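Local atomic coordinates of putative sesquiterpene cyclase (Kitasatospora setae, PDB entry 4MC3), a protein that catalyses the magnesium-dependent 1,11-cyclisation of (2E,6E)-farnesyl diphosphate, with addition of water and release of diphosphate, to give (2Z,6E)-hedycaryol. Residues A[270-275]-A[295-300]. Numbering follows the deposited sequence.
Sequences QARQEL and YAANVA
Arg272 lays its guanidinium group against three alanines of the facing helix and makes most of this contact. NH2 packs on Ala297, 3.7 Å from its CA and equally close to its CB, while NH1 meets the methyl CB of Ala300 at 3.5 Å, obliquely to the plane of the group. Ala296 takes part here through its backbone: its O lies over the same face as Ala297 CA, offset toward the rim. At 4.1 Å from Arg272 NE, Ala296 O is too far for a hydrogen bond, and it already accepts Ala300 N within its own helix. A bend at chi3 (75°) in an otherwise extended chain helps set the group so that the line from NH2 to NH1 runs roughly along the axis of 295-300, from Ala297 to Ala300. With only a methyl group at Arg272, as in an alanine, Ala297 and Ala300 would probably lose their cover from this helix. One turn further along, Leu275 adds the purely apolar touch: with CG anti to the backbone N (chi1 175°), its branched end is carried out toward the facing helix, where CD2 meets Ala296 CB at 3.6 Å.

The axes of the two segments lie 11.0 Å apart, and the nearest CA pair, Arg272 CA and Ala296 CA, is separated by 6.9 Å; the long Arg272 chain and Leu275 span the gap to Ala296, Ala297 and Ala300. Further out, Leu275 and Ala296 both also pack on helix 204-225, through Met206 and Leu209 respectively, and Phe13 touches Arg272. The two segments run antiparallel at 178°, as expected of consecutive helices joined by a short turn: helices 250-282 and 286-309 form a helical hairpin of the all-helical class I terpene synthase fold, packed here away from the metal-binding motifs.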
loop_
_atom_site.group_PDB
_atom_site.type_symbol
_atom_site.label_atom_id
_atom_site.label_comp_id
_atom_site.label_asym_id
_atom_site.label_seq_id
_atom_site.Cartn_x
_atom_site.Cartn_y
_atom_site.Cartn_z
ATOM N N GLN A 270 19.030 -5.893 2.958
ATOM C CA GLN A 270 19.588 -7.028 2.212
ATOM C C GLN A 270 19.045 -7.114 0.797
ATOM O O GLN A 270 19.801 -7.303 -0.142
ATOM C CB GLN A 270 19.314 -8.348 2.944
ATOM C CG GLN A 270 20.085 -9.542 2.369
ATOM C CD GLN A 270 19.730 -10.892 3.008
ATOM O OE1 GLN A 270 19.123 -10.963 4.077
ATOM N NE2 GLN A 270 20.115 -11.976 2.338
ATOM N N ALA A 271 17.718 -6.985 0.634
ATOM C CA ALA A 271 17.107 -7.127 -0.675
ATOM C C ALA A 271 17.595 -6.060 -1.666
ATOM O O ALA A 271 17.644 -6.293 -2.887
ATOM C CB ALA A 271 15.596 -7.064 -0.587
ATOM N N ARG A 272 17.807 -4.846 -1.155
ATOM C CA ARG A 272 18.328 -3.773 -2.012
ATOM C C ARG A 272 19.684 -4.127 -2.596
ATOM O O ARG A 272 19.926 -3.913 -3.775
ATOM C CB ARG A 272 18.400 -2.447 -1.273
ATOM C CG ARG A 272 17.006 -1.852 -1.064
ATOM C CD ARG A 272 17.092 -0.470 -0.426
ATOM N NE ARG A 272 17.525 0.526 -1.411
ATOM C CZ ARG A 272 17.797 1.799 -1.132
ATOM N NH1 ARG A 272 17.720 2.267 0.117
ATOM N NH2 ARG A 272 18.171 2.612 -2.105
ATOM N N GLN A 273 20.541 -4.709 -1.765
ATOM C CA GLN A 273 21.861 -5.147 -2.231
ATOM C C GLN A 273 21.722 -6.246 -3.259
ATOM O O GLN A 273 22.395 -6.243 -4.300
ATOM C CB GLN A 273 22.711 -5.605 -1.037
ATOM C CG GLN A 273 23.187 -4.430 -0.195
ATOM C CD GLN A 273 23.704 -3.251 -1.041
ATOM O OE1 GLN A 273 24.743 -3.358 -1.705
ATOM N NE2 GLN A 273 22.970 -2.125 -1.024
ATOM N N GLU A 274 20.855 -7.205 -2.958
ATOM C CA GLU A 274 20.608 -8.334 -3.826
ATOM C C GLU A 274 20.012 -7.885 -5.160
ATOM O O GLU A 274 20.289 -8.463 -6.216
ATOM C CB GLU A 274 19.718 -9.358 -3.114
ATOM C CG GLU A 274 20.445 -10.074 -1.968
ATOM C CD GLU A 274 19.536 -10.917 -1.099
ATOM O OE1 GLU A 274 18.295 -10.886 -1.268
ATOM O OE2 GLU A 274 20.070 -11.613 -0.216
ATOM N N LEU A 275 19.212 -6.822 -5.128
ATOM C CA LEU A 275 18.646 -6.316 -6.351
ATOM C C LEU A 275 19.716 -5.786 -7.301
ATOM O O LEU A 275 19.674 -6.035 -8.498
ATOM C CB LEU A 275 17.639 -5.216 -6.026
ATOM C CG LEU A 275 17.015 -4.474 -7.183
ATOM C CD1 LEU A 275 16.226 -5.371 -8.137
ATOM C CD2 LEU A 275 16.116 -3.341 -6.667
ATOM N N TYR A 295 13.038 3.104 -8.167
ATOM C CA TYR A 295 11.851 2.452 -7.583
ATOM C C TYR A 295 12.172 1.860 -6.221
ATOM O O TYR A 295 11.438 2.059 -5.265
ATOM C CB TYR A 295 11.382 1.367 -8.524
ATOM C CG TYR A 295 10.227 0.507 -8.125
ATOM C CD1 TYR A 295 8.949 0.847 -8.489
ATOM C CD2 TYR A 295 10.406 -0.667 -7.444
ATOM C CE1 TYR A 295 7.885 0.000 -8.220
ATOM C CE2 TYR A 295 9.353 -1.496 -7.099
ATOM C CZ TYR A 295 8.083 -1.143 -7.496
ATOM O OH TYR A 295 7.078 -2.039 -7.233
ATOM N N ALA A 296 13.278 1.137 -6.099
ATOM C CA ALA A 296 13.654 0.526 -4.823
ATOM C C ALA A 296 14.019 1.558 -3.743
ATOM O O ALA A 296 13.691 1.396 -2.554
ATOM C CB ALA A 296 14.830 -0.409 -5.033
ATOM N N ALA A 297 14.642 2.662 -4.128
ATOM C CA ALA A 297 14.856 3.762 -3.179
ATOM C C ALA A 297 13.584 4.373 -2.673
ATOM O O ALA A 297 13.501 4.826 -1.512
ATOM C CB ALA A 297 15.758 4.862 -3.779
ATOM N N ASN A 298 12.552 4.388 -3.515
ATOM C CA ASN A 298 11.250 4.908 -3.090
ATOM C C ASN A 298 10.569 3.961 -2.089
ATOM O O ASN A 298 9.920 4.395 -1.131
ATOM C CB ASN A 298 10.326 5.128 -4.315
ATOM C CG ASN A 298 9.091 5.854 -3.945
ATOM O OD1 ASN A 298 7.963 5.273 -3.903
ATOM N ND2 ASN A 298 9.265 7.085 -3.617
ATOM N N VAL A 299 10.679 2.669 -2.346
ATOM C CA VAL A 299 10.164 1.666 -1.415
ATOM C C VAL A 299 10.829 1.910 -0.047
ATOM O O VAL A 299 10.142 2.080 0.981
ATOM C CB VAL A 299 10.378 0.219 -1.885
ATOM C CG1 VAL A 299 10.054 -0.769 -0.770
ATOM C CG2 VAL A 299 9.607 -0.066 -3.156
ATOM N N ALA A 300 12.161 2.040 -0.042
ATOM C CA ALA A 300 12.865 2.324 1.205
ATOM C C ALA A 300 12.441 3.652 1.897
ATOM O O ALA A 300 12.212 3.669 3.099
ATOM C CB ALA A 300 14.349 2.306 0.966
#